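Local coordinates for carbohydrate kinase, pfkB family (Enterococcus faecalis, PDB 3KTN), which probably phosphorylates a sugar acid such as 2-keto-3-deoxygluconate, as a magnesium-binding kinase of the ribokinase-like PfkB family, at residues S111-S116 and L140-K145; F8-L13 and C136-S141; E266-L271 and N306-H311. All coordinates share one frame; numbering follows the deposited sequence.

Contacts 1 and 2 are neighbours, their centres 8 Å apart, and both draw on helix 138-142; contact 3 lies on the other side of the chain's centre. Contact 2 is wholly buried, where strands 4-8 and 132-135 of the central sheet end, and it rests on a backbone hydrogen bond with the F8 ring, a serine, a cysteine and a glutamate-isoleucine pair packed around it. Contact 1, partly buried, is held by a threonine hydroxyl, a leucine methyl and the flank of a lysine; F113 carries it inward to F8 and S139 of contact 2. Contact 3, also partly buried, packs an edge strand on helix 296-310 through leucine, valine and histidine, with a water between the backbones.

Contact 1. Residues S111-S116 and L140-K145; sequences SAFGIS and LSLTEK
S111 approaches the aliphatic end of L142 only loosely, OG lying 4.4 Å from L142 CD2. Its hydroxyl has another task: OG accepts from the backbone N of G114 at 3.0 Å in an ST motif, and it also bonds to R108 O. F113 opens the type I beta turn that runs to S116. With CG anti to the backbone N (chi1 177°), its ring comes near L142, whose CD2 methyl meets ring atom CD2 obliquely at 3.7 Å; the same ring also meets that of F8. G114 sits opposite the junction of helices 138-142 and 144-159. The same L142 methyl, CD2, lies 4.0 Å from G114 CA, and the glycine carbonyl receives the hydrogen bond that joins the segments: T143 OG1 donates to G114 O over 2.7 Å, in the carbonyl plane and on a lone pair, with a C=O...donor angle of 138°. I115 presents backbone here, its O lying 3.6 Å from CD of the extended K145 chain. At S116 the carbonyl O meets K145 CB at 3.4 Å, while the side chain serves the turn, OG donating to F113 O and pairing with Y121 OH. T143 is also the N-cap of helix 144-159, so one hydroxyl both donates to the loop and caps a helix N-H. That double use ties the loop between strand 101-105 and helix 123-127 directly to the start of the helix, while the L142 methyl packs on F113 and G114 and the K145 methylenes lie along the I115 and S116 carbonyls.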
ATOM      1  N   SER A 111      21.705 -12.193 -18.958  1.00 37.69           N
ATOM      2  CA  SER A 111      21.284 -10.794 -19.031  1.00 37.32           C
ATOM      3  C   SER A 111      21.908 -10.049 -20.207  1.00 38.38           C
ATOM      4  O   SER A 111      22.850 -10.531 -20.841  1.00 37.39           O
ATOM      5  CB  SER A 111      21.655 -10.063 -17.740  1.00 36.95           C
ATOM      6  OG  SER A 111      23.066  -9.961 -17.598  1.00 34.61           O
ATOM      7  N   ALA A 112      21.364  -8.868 -20.484  1.00 36.47           N
ATOM      8  CA  ALA A 112      21.854  -8.013 -21.553  1.00 37.47           C
ATOM      9  C   ALA A 112      23.342  -7.720 -21.347  1.00 37.83           C
ATOM     10  O   ALA A 112      24.116  -7.675 -22.303  1.00 37.86           O
ATOM     11  CB  ALA A 112      21.070  -6.713 -21.573  1.00 35.68           C
ATOM     12  N   PHE A 113      23.740  -7.514 -20.096  1.00 36.93           N
ATOM     13  CA  PHE A 113      25.135  -7.232 -19.793  1.00 36.93           C
ATOM     14  C   PHE A 113      25.983  -8.497 -19.933  1.00 36.90           C
ATOM     15  O   PHE A 113      27.094  -8.450 -20.451  1.00 36.58           O
ATOM     16  CB  PHE A 113      25.270  -6.691 -18.374  1.00 35.73           C
ATOM     17  CG  PHE A 113      26.690  -6.442 -17.948  1.00 34.94           C
ATOM     18  CD1 PHE A 113      27.461  -5.475 -18.581  1.00 36.21           C
ATOM     19  CD2 PHE A 113      27.239  -7.142 -16.878  1.00 35.10           C
ATOM     20  CE1 PHE A 113      28.766  -5.202 -18.148  1.00 36.06           C
ATOM     21  CE2 PHE A 113      28.542  -6.878 -16.437  1.00 35.19           C
ATOM     22  CZ  PHE A 113      29.303  -5.906 -17.071  1.00 34.85           C
ATOM     23  N   GLY A 114      25.439  -9.618 -19.478  1.00 36.18           N
ATOM     24  CA  GLY A 114      26.153 -10.878 -19.545  1.00 38.96           C
ATOM     25  C   GLY A 114      26.452 -11.412 -20.938  1.00 40.69           C
ATOM     26  O   GLY A 114      27.407 -12.175 -21.108  1.00 41.33           O
ATOM     27  N   ILE A 115      25.648 -11.033 -21.930  1.00 40.35           N
ATOM     28  CA  ILE A 115      25.856 -11.511 -23.292  1.00 41.92           C
ATOM     29  C   ILE A 115      26.563 -10.497 -24.188  1.00 43.09           C
ATOM     30  O   ILE A 115      26.735 -10.731 -25.382  1.00 44.59           O
ATOM     31  CB  ILE A 115      24.523 -11.897 -23.976  1.00 40.81           C
ATOM     32  CG1 ILE A 115      23.695 -10.648 -24.270  1.00 41.89           C
ATOM     33  CG2 ILE A 115      23.739 -12.845 -23.089  1.00 41.80           C
ATOM     34  CD1 ILE A 115      22.523 -10.911 -25.192  1.00 41.27           C
ATOM     35  N   SER A 116      26.965  -9.368 -23.621  1.00 44.89           N
ATOM     36  CA  SER A 116      27.647  -8.353 -24.406  1.00 47.53           C
ATOM     37  C   SER A 116      29.163  -8.535 -24.315  1.00 49.09           C
ATOM     38  O   SER A 116      29.690  -8.970 -23.290  1.00 48.34           O
ATOM     39  CB  SER A 116      27.254  -6.960 -23.921  1.00 46.97           C
ATOM     40  OG  SER A 116      27.662  -6.762 -22.582  1.00 51.64           O
ATOM     41  N   LEU A 140      34.316  -9.706 -14.014  1.00 42.04           N
ATOM     42  CA  LEU A 140      35.298 -10.778 -14.170  1.00 45.14           C
ATOM     43  C   LEU A 140      34.771 -12.193 -13.982  1.00 45.55           C
ATOM     44  O   LEU A 140      35.367 -13.145 -14.492  1.00 45.62           O
ATOM     45  CB  LEU A 140      36.475 -10.567 -13.214  1.00 45.68           C
ATOM     46  CG  LEU A 140      37.412  -9.404 -13.520  1.00 47.78           C
ATOM     47  CD1 LEU A 140      38.553  -9.402 -12.515  1.00 49.70           C
ATOM     48  CD2 LEU A 140      37.960  -9.544 -14.932  1.00 50.58           C
ATOM     49  N   SER A 141      33.659 -12.341 -13.266  1.00 45.13           N
ATOM     50  CA  SER A 141      33.114 -13.668 -13.007  1.00 44.84           C
ATOM     51  C   SER A 141      31.773 -13.985 -13.663  1.00 44.85           C
ATOM     52  O   SER A 141      31.414 -15.156 -13.791  1.00 45.63           O
ATOM     53  CB  SER A 141      32.980 -13.880 -11.498  1.00 46.73           C
ATOM     54  OG  SER A 141      32.011 -12.999 -10.946  1.00 51.89           O
ATOM     55  N   LEU A 142      31.029 -12.963 -14.078  1.00 43.03           N
ATOM     56  CA  LEU A 142      29.720 -13.206 -14.678  1.00 41.04           C
ATOM     57  C   LEU A 142      29.806 -14.141 -15.888  1.00 41.18           C
ATOM     58  O   LEU A 142      29.301 -15.262 -15.844  1.00 40.52           O
ATOM     59  CB  LEU A 142      29.046 -11.882 -15.053  1.00 39.56           C
ATOM     60  CG  LEU A 142      27.548 -11.993 -15.362  1.00 39.98           C
ATOM     61  CD1 LEU A 142      26.835 -12.704 -14.215  1.00 38.79           C
ATOM     62  CD2 LEU A 142      26.959 -10.608 -15.588  1.00 39.05           C
ATOM     63  N   THR A 143      30.431 -13.684 -16.969  1.00 40.36           N
ATOM     64  CA  THR A 143      30.593 -14.525 -18.154  1.00 40.38           C
ATOM     65  C   THR A 143      31.943 -14.243 -18.793  1.00 40.85           C
ATOM     66  O   THR A 143      32.591 -13.235 -18.492  1.00 40.51           O
ATOM     67  CB  THR A 143      29.508 -14.257 -19.233  1.00 38.79           C
ATOM     68  OG1 THR A 143      29.671 -12.933 -19.757  1.00 36.53           O
ATOM     69  CG2 THR A 143      28.108 -14.425 -18.654  1.00 38.60           C
ATOM     70  N   GLU A 144      32.364 -15.131 -19.684  1.00 42.38           N
ATOM     71  CA  GLU A 144      33.633 -14.951 -20.371  1.00 43.40           C
ATOM     72  C   GLU A 144      33.576 -13.650 -21.161  1.00 41.52           C
ATOM     73  O   GLU A 144      34.570 -12.932 -21.261  1.00 42.12           O
ATOM     74  CB  GLU A 144      33.903 -16.125 -21.318  1.00 46.81           C
ATOM     75  CG  GLU A 144      35.211 -15.991 -22.095  1.00 53.45           C
ATOM     76  CD  GLU A 144      35.449 -17.138 -23.062  1.00 56.27           C
ATOM     77  OE1 GLU A 144      35.623 -18.286 -22.599  1.00 58.00           O
ATOM     78  OE2 GLU A 144      35.458 -16.889 -24.287  1.00 58.85           O
ATOM     79  N   LYS A 145      32.404 -13.336 -21.709  1.00 40.20           N
ATOM     80  CA  LYS A 145      32.254 -12.107 -22.487  1.00 40.09           C
ATOM     81  C   LYS A 145      32.399 -10.836 -21.655  1.00 38.89           C
ATOM     82  O   LYS A 145      33.035  -9.882 -22.097  1.00 39.04           O
ATOM     83  CB  LYS A 145      30.911 -12.091 -23.218  1.00 42.12           C
ATOM     84  CG  LYS A 145      30.807 -13.125 -24.332  1.00 45.17           C
ATOM     85  CD  LYS A 145      29.544 -12.937 -25.152  1.00 46.40           C
ATOM     86  CE  LYS A 145      29.392 -14.035 -26.190  1.00 49.42           C
ATOM     87  NZ  LYS A 145      28.133 -13.881 -26.974  1.00 53.52           N
TER

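Contact 2. Residues F8-L13 and C136-S141; sequences FGEVML and CGISLS
F8 and C136 are joined by a backbone hydrogen bond, C136 N to F8 O, of 3.1 Å, nearly straight with an N-H...O angle of 169°. A second set of polar contacts is internal to residues 136-141: S139 OG donates to C136 O at 2.9 Å, in the carbonyl plane on a lone pair, and the backbone N of S139 donates to the same oxygen. Two bonds thus grip the C136 carbonyl and hold the first turn of helix 138-142 against the end of strand 132-135. F8 closes strand 4-8, the neighbour of 132-135 in the parallel part of the central sheet of this ribokinase-like fold, so the contact lies where two adjacent strands give way to loop and helix. Van der Waals packing fills the rest. With its CG opposite the backbone N (chi1 177°), the F8 ring reaches S139 and meets it obliquely, CD2 standing 3.6 Å from OG; its other neighbours include F113 and Y121. C136 SG lies 3.8 Å from G9 CA, where the glycine allows the sulfur a close approach. Further along, the side chains of E10 and I138 cross at about a right angle, the extended glutamate bringing OE2 to 3.8 Å from I138 CG1. The E10 carboxylate is engaged by R108, with OE1 in a salt bridge to the guanidinium NE, and I138 also touches R108.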
ATOM      1  N   PHE A   8      32.068   0.303 -15.259  1.00 34.65           N
ATOM      2  CA  PHE A   8      31.698  -0.739 -16.202  1.00 33.99           C
ATOM      3  C   PHE A   8      31.086  -1.816 -15.335  1.00 33.59           C
ATOM      4  O   PHE A   8      31.776  -2.414 -14.507  1.00 33.01           O
ATOM      5  CB  PHE A   8      32.936  -1.288 -16.921  1.00 32.85           C
ATOM      6  CG  PHE A   8      32.635  -2.426 -17.853  1.00 32.02           C
ATOM      7  CD1 PHE A   8      31.903  -2.215 -19.016  1.00 31.22           C
ATOM      8  CD2 PHE A   8      33.065  -3.713 -17.558  1.00 33.19           C
ATOM      9  CE1 PHE A   8      31.600  -3.274 -19.873  1.00 33.71           C
ATOM     10  CE2 PHE A   8      32.766  -4.780 -18.409  1.00 34.02           C
ATOM     11  CZ  PHE A   8      32.032  -4.561 -19.569  1.00 32.95           C
ATOM     12  N   GLY A   9      29.795  -2.067 -15.513  1.00 34.59           N
ATOM     13  CA  GLY A   9      29.166  -3.063 -14.677  1.00 34.38           C
ATOM     14  C   GLY A   9      27.780  -3.529 -15.048  1.00 36.07           C
ATOM     15  O   GLY A   9      27.283  -3.313 -16.154  1.00 34.98           O
ATOM     16  N   GLU A  10      27.152  -4.159 -14.066  1.00 34.96           N
ATOM     17  CA  GLU A  10      25.839  -4.759 -14.200  1.00 35.23           C
ATOM     18  C   GLU A  10      24.702  -4.041 -13.470  1.00 33.84           C
ATOM     19  O   GLU A  10      24.889  -3.486 -12.386  1.00 33.85           O
ATOM     20  CB  GLU A  10      25.948  -6.188 -13.682  1.00 35.40           C
ATOM     21  CG  GLU A  10      24.682  -6.998 -13.641  1.00 35.75           C
ATOM     22  CD  GLU A  10      24.816  -8.147 -12.656  1.00 36.47           C
ATOM     23  OE1 GLU A  10      24.366  -9.270 -12.966  1.00 36.69           O
ATOM     24  OE2 GLU A  10      25.374  -7.917 -11.560  1.00 36.47           O
ATOM     25  N   VAL A  11      23.526  -4.056 -14.090  1.00 33.14           N
ATOM     26  CA  VAL A  11      22.321  -3.480 -13.501  1.00 31.37           C
ATOM     27  C   VAL A  11      21.451  -4.682 -13.164  1.00 32.35           C
ATOM     28  O   VAL A  11      21.265  -5.563 -14.002  1.00 31.63           O
ATOM     29  CB  VAL A  11      21.516  -2.614 -14.489  1.00 30.54           C
ATOM     30  CG1 VAL A  11      20.146  -2.296 -13.892  1.00 30.00           C
ATOM     31  CG2 VAL A  11      22.260  -1.325 -14.795  1.00 29.96           C
HETATM   32  N   MSE A  12      20.933  -4.726 -11.943  1.00 31.82           N
HETATM   33  CA  MSE A  12      20.060  -5.823 -11.522  1.00 32.80           C
HETATM   34  C   MSE A  12      18.760  -5.295 -10.921  1.00 29.88           C
HETATM   35  O   MSE A  12      18.704  -4.176 -10.409  1.00 26.01           O
HETATM   36  CB  MSE A  12      20.738  -6.692 -10.456  1.00 36.37           C
HETATM   37  CG  MSE A  12      21.733  -7.717 -10.971  1.00 46.40           C
HETATM   38 SE   MSE A  12      22.143  -9.004  -9.573  1.00 63.67          SE
HETATM   39  CE  MSE A  12      20.871 -10.377 -10.026  1.00 57.72           C
ATOM     40  N   LEU A  13      17.728  -6.126 -10.979  1.00 28.32           N
ATOM     41  CA  LEU A  13      16.437  -5.799 -10.397  1.00 29.74           C
ATOM     42  C   LEU A  13      16.442  -6.391  -8.996  1.00 28.12           C
ATOM     43  O   LEU A  13      16.805  -7.549  -8.827  1.00 25.38           O
ATOM     44  CB  LEU A  13      15.299  -6.468 -11.171  1.00 30.18           C
ATOM     45  CG  LEU A  13      14.667  -5.889 -12.433  1.00 33.84           C
ATOM     46  CD1 LEU A  13      15.682  -5.169 -13.267  1.00 32.55           C
ATOM     47  CD2 LEU A  13      14.016  -7.027 -13.212  1.00 31.81           C
ATOM     48  N   CYS A 136      33.709  -3.142 -12.160  1.00 38.85           N
ATOM     49  CA  CYS A 136      33.058  -3.957 -11.143  1.00 37.38           C
ATOM     50  C   CYS A 136      33.543  -5.393 -11.170  1.00 38.02           C
ATOM     51  O   CYS A 136      33.481  -6.061 -12.201  1.00 37.83           O
ATOM     52  CB  CYS A 136      31.539  -3.917 -11.327  1.00 36.22           C
ATOM     53  SG  CYS A 136      30.837  -2.239 -11.313  1.00 37.12           S
ATOM     54  N   GLY A 137      34.016  -5.862 -10.019  1.00 38.06           N
ATOM     55  CA  GLY A 137      34.513  -7.218  -9.912  1.00 37.63           C
ATOM     56  C   GLY A 137      33.590  -8.264 -10.504  1.00 38.05           C
ATOM     57  O   GLY A 137      34.055  -9.313 -10.953  1.00 37.37           O
ATOM     58  N   ILE A 138      32.288  -7.992 -10.504  1.00 37.80           N
ATOM     59  CA  ILE A 138      31.325  -8.944 -11.053  1.00 37.36           C
ATOM     60  C   ILE A 138      31.608  -9.223 -12.535  1.00 37.33           C
ATOM     61  O   ILE A 138      31.408 -10.338 -13.012  1.00 37.01           O
ATOM     62  CB  ILE A 138      29.853  -8.440 -10.870  1.00 36.75           C
ATOM     63  CG1 ILE A 138      28.868  -9.477 -11.419  1.00 38.95           C
ATOM     64  CG2 ILE A 138      29.647  -7.110 -11.571  1.00 37.10           C
ATOM     65  CD1 ILE A 138      28.901 -10.809 -10.682  1.00 38.58           C
ATOM     66  N   SER A 139      32.084  -8.208 -13.250  1.00 37.63           N
ATOM     67  CA  SER A 139      32.411  -8.346 -14.670  1.00 40.88           C
ATOM     68  C   SER A 139      33.367  -9.509 -14.924  1.00 41.40           C
ATOM     69  O   SER A 139      33.248 -10.210 -15.929  1.00 41.56           O
ATOM     70  CB  SER A 139      33.073  -7.073 -15.192  1.00 41.01           C
ATOM     71  OG  SER A 139      32.323  -5.932 -14.842  1.00 47.12           O
ATOM     72  N   LEU A 140      34.316  -9.706 -14.014  1.00 42.04           N
ATOM     73  CA  LEU A 140      35.298 -10.778 -14.170  1.00 45.14           C
ATOM     74  C   LEU A 140      34.771 -12.193 -13.982  1.00 45.55           C
ATOM     75  O   LEU A 140      35.367 -13.145 -14.492  1.00 45.62           O
ATOM     76  CB  LEU A 140      36.475 -10.567 -13.214  1.00 45.68           C
ATOM     77  CG  LEU A 140      37.412  -9.404 -13.520  1.00 47.78           C
ATOM     78  CD1 LEU A 140      38.553  -9.402 -12.515  1.00 49.70           C
ATOM     79  CD2 LEU A 140      37.960  -9.544 -14.932  1.00 50.58           C
ATOM     80  N   SER A 141      33.659 -12.341 -13.266  1.00 45.13           N
ATOM     81  CA  SER A 141      33.114 -13.668 -13.007  1.00 44.84           C
ATOM     82  C   SER A 141      31.773 -13.985 -13.663  1.00 44.85           C
ATOM     83  O   SER A 141      31.414 -15.156 -13.791  1.00 45.63           O
ATOM     84  CB  SER A 141      32.980 -13.880 -11.498  1.00 46.73           C
ATOM     85  OG  SER A 141      32.011 -12.999 -10.946  1.00 51.89           O
TER

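Contact 3. Residues E266-L271 and N306-H311; sequences EKRPLL and NGVLAH
The end of strand 262-269 and the residues after it pass alongside the last turn of helix 296-310, their backbones nearest at L270 and V308, with CA atoms 6.0 Å apart. In this ribokinase-like fold the strand is, within the chain, an outermost one of the large mixed sheet, and the helix packs against that margin. V308 wedges its two methyls against different parts of the strand: CG2 meets R268 CB at 3.8 Å, while CG1, anti to the backbone N (chi1 175°), faces P269 O at 3.7 Å. I98 of a neighbouring subunit also packs on V308, and G97 of that subunit on L271. L270 reaches between V308 and H311. Its CD1 sits over the centre of one face of the imidazole, 3.6 Å from the ring centroid and 14° off the normal, a CH-pi contact; the two side chains cross at about a right angle. Hydrogen bonds at its edge fix the ring's rotation. ND1 donates to G307 O one turn back at 2.6 Å, with the acceptor only 5° out of the ring plane, and NE2 pairs with R243 NH1. With both nitrogens engaged, the imidazole keeps one face turned to the L270 methyl. The H311 side chain lies about 6 Å from the bound magnesium ion, whose site includes D274 and I276. At the far end L271 O lies against H311 CB. A single water bridges the two backbones in place of a direct bond, accepting from L271 N at 3.0 Å and donating to V308 O at 2.8 Å.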
ATOM      1  N   GLU A 266      38.285   4.887  13.694  1.00 45.13           N
ATOM      2  CA  GLU A 266      37.898   4.331  14.984  1.00 47.79           C
ATOM      3  C   GLU A 266      36.604   3.550  14.767  1.00 46.07           C
ATOM      4  O   GLU A 266      35.840   3.877  13.862  1.00 45.54           O
ATOM      5  CB  GLU A 266      37.674   5.453  16.002  1.00 52.57           C
ATOM      6  CG  GLU A 266      36.729   6.547  15.528  1.00 59.89           C
ATOM      7  CD  GLU A 266      36.454   7.588  16.604  1.00 65.13           C
ATOM      8  OE1 GLU A 266      37.429   8.181  17.120  1.00 67.29           O
ATOM      9  OE2 GLU A 266      35.265   7.813  16.931  1.00 67.17           O
ATOM     10  N   LYS A 267      36.374   2.515  15.573  1.00 44.70           N
ATOM     11  CA  LYS A 267      35.159   1.710  15.456  1.00 45.64           C
ATOM     12  C   LYS A 267      33.922   2.596  15.562  1.00 44.34           C
ATOM     13  O   LYS A 267      33.822   3.428  16.461  1.00 45.12           O
ATOM     14  CB  LYS A 267      35.073   0.658  16.566  1.00 46.79           C
ATOM     15  CG  LYS A 267      36.122  -0.429  16.531  1.00 51.20           C
ATOM     16  CD  LYS A 267      35.775  -1.537  17.527  1.00 55.19           C
ATOM     17  CE  LYS A 267      35.530  -0.989  18.941  1.00 57.66           C
ATOM     18  NZ  LYS A 267      35.091  -2.055  19.898  1.00 58.03           N
ATOM     19  N   ARG A 268      32.979   2.407  14.650  1.00 42.90           N
ATOM     20  CA  ARG A 268      31.746   3.189  14.652  1.00 41.49           C
ATOM     21  C   ARG A 268      30.584   2.258  14.966  1.00 38.70           C
ATOM     22  O   ARG A 268      30.413   1.224  14.308  1.00 36.72           O
ATOM     23  CB  ARG A 268      31.505   3.814  13.277  1.00 43.53           C
ATOM     24  CG  ARG A 268      32.663   4.605  12.704  1.00 46.76           C
ATOM     25  CD  ARG A 268      32.685   6.013  13.238  1.00 49.48           C
ATOM     26  NE  ARG A 268      31.365   6.623  13.147  1.00 51.83           N
ATOM     27  CZ  ARG A 268      31.125   7.918  13.331  1.00 53.69           C
ATOM     28  NH1 ARG A 268      32.124   8.747  13.609  1.00 52.89           N
ATOM     29  NH2 ARG A 268      29.883   8.381  13.256  1.00 51.94           N
ATOM     30  N   PRO A 269      29.777   2.593  15.987  1.00 37.42           N
ATOM     31  CA  PRO A 269      28.640   1.722  16.309  1.00 36.22           C
ATOM     32  C   PRO A 269      27.833   1.550  15.012  1.00 35.20           C
ATOM     33  O   PRO A 269      27.626   2.517  14.279  1.00 35.04           O
ATOM     34  CB  PRO A 269      27.878   2.521  17.366  1.00 36.74           C
ATOM     35  CG  PRO A 269      28.971   3.303  18.049  1.00 37.96           C
ATOM     36  CD  PRO A 269      29.828   3.759  16.887  1.00 37.43           C
ATOM     37  N   LEU A 270      27.399   0.327  14.729  1.00 34.32           N
ATOM     38  CA  LEU A 270      26.653   0.040  13.507  1.00 33.93           C
ATOM     39  C   LEU A 270      25.252  -0.506  13.780  1.00 34.29           C
ATOM     40  O   LEU A 270      25.088  -1.470  14.532  1.00 35.57           O
ATOM     41  CB  LEU A 270      27.433  -0.972  12.662  1.00 33.06           C
ATOM     42  CG  LEU A 270      26.835  -1.458  11.337  1.00 31.03           C
ATOM     43  CD1 LEU A 270      26.874  -0.349  10.313  1.00 26.93           C
ATOM     44  CD2 LEU A 270      27.634  -2.657  10.838  1.00 31.93           C
ATOM     45  N   LEU A 271      24.248   0.126  13.175  1.00 32.87           N
ATOM     46  CA  LEU A 271      22.859  -0.308  13.315  1.00 32.76           C
ATOM     47  C   LEU A 271      22.402  -0.754  11.928  1.00 32.55           C
ATOM     48  O   LEU A 271      22.347   0.032  10.978  1.00 33.91           O
ATOM     49  CB  LEU A 271      21.990   0.826  13.868  1.00 31.07           C
ATOM     50  CG  LEU A 271      22.333   1.186  15.323  1.00 34.41           C
ATOM     51  CD1 LEU A 271      21.491   2.365  15.793  1.00 33.56           C
ATOM     52  CD2 LEU A 271      22.093  -0.028  16.222  1.00 34.38           C
ATOM     53  N   ASN A 306      29.960   7.132   6.001  1.00 32.12           N
ATOM     54  CA  ASN A 306      29.063   6.932   4.873  1.00 31.58           C
ATOM     55  C   ASN A 306      28.599   5.478   4.858  1.00 31.01           C
ATOM     56  O   ASN A 306      27.435   5.189   4.581  1.00 30.59           O
ATOM     57  CB  ASN A 306      29.766   7.265   3.555  1.00 28.49           C
ATOM     58  CG  ASN A 306      28.782   7.517   2.425  1.00 30.08           C
ATOM     59  OD1 ASN A 306      27.795   8.226   2.610  1.00 29.02           O
ATOM     60  ND2 ASN A 306      29.049   6.951   1.254  1.00 27.43           N
ATOM     61  N   GLY A 307      29.520   4.569   5.164  1.00 31.11           N
ATOM     62  CA  GLY A 307      29.197   3.153   5.198  1.00 29.27           C
ATOM     63  C   GLY A 307      28.173   2.825   6.270  1.00 28.71           C
ATOM     64  O   GLY A 307      27.281   2.002   6.051  1.00 29.71           O
ATOM     65  N   VAL A 308      28.304   3.458   7.432  1.00 26.81           N
ATOM     66  CA  VAL A 308      27.366   3.242   8.533  1.00 27.33           C
ATOM     67  C   VAL A 308      25.991   3.777   8.127  1.00 28.19           C
ATOM     68  O   VAL A 308      24.963   3.155   8.410  1.00 26.72           O
ATOM     69  CB  VAL A 308      27.828   3.972   9.820  1.00 28.93           C
ATOM     70  CG1 VAL A 308      26.771   3.829  10.925  1.00 25.58           C
ATOM     71  CG2 VAL A 308      29.157   3.390  10.293  1.00 27.05           C
ATOM     72  N   LEU A 309      25.989   4.934   7.464  1.00 27.06           N
ATOM     73  CA  LEU A 309      24.754   5.561   7.003  1.00 28.72           C
ATOM     74  C   LEU A 309      24.005   4.679   6.010  1.00 28.55           C
ATOM     75  O   LEU A 309      22.783   4.606   6.050  1.00 28.29           O
ATOM     76  CB  LEU A 309      25.053   6.910   6.345  1.00 27.97           C
ATOM     77  CG  LEU A 309      25.365   8.086   7.274  1.00 30.54           C
ATOM     78  CD1 LEU A 309      25.899   9.244   6.452  1.00 29.78           C
ATOM     79  CD2 LEU A 309      24.104   8.498   8.035  1.00 30.48           C
ATOM     80  N   ALA A 310      24.740   4.008   5.128  1.00 28.44           N
ATOM     81  CA  ALA A 310      24.126   3.142   4.129  1.00 27.70           C
ATOM     82  C   ALA A 310      23.339   2.009   4.776  1.00 27.63           C
ATOM     83  O   ALA A 310      22.359   1.525   4.199  1.00 26.56           O
ATOM     84  CB  ALA A 310      25.185   2.568   3.195  1.00 25.71           C
ATOM     85  N   HIS A 311      23.766   1.586   5.965  1.00 24.65           N
ATOM     86  CA  HIS A 311      23.071   0.513   6.679  1.00 25.75           C
ATOM     87  C   HIS A 311      21.728   0.977   7.249  1.00 25.73           C
ATOM     88  O   HIS A 311      20.889   0.155   7.604  1.00 26.38           O
ATOM     89  CB  HIS A 311      23.930  -0.034   7.827  1.00 26.16           C
ATOM     90  CG  HIS A 311      25.107  -0.847   7.380  1.00 26.54           C
ATOM     91  ND1 HIS A 311      26.199  -0.295   6.740  1.00 26.57           N
ATOM     92  CD2 HIS A 311      25.373  -2.171   7.495  1.00 28.38           C
ATOM     93  CE1 HIS A 311      27.082  -1.242   6.485  1.00 28.02           C
ATOM     94  NE2 HIS A 311      26.607  -2.391   6.932  1.00 27.34           N
TER
HETATM   95  O   HOH W   1      24.138   2.045  10.851  1.00 29.97           O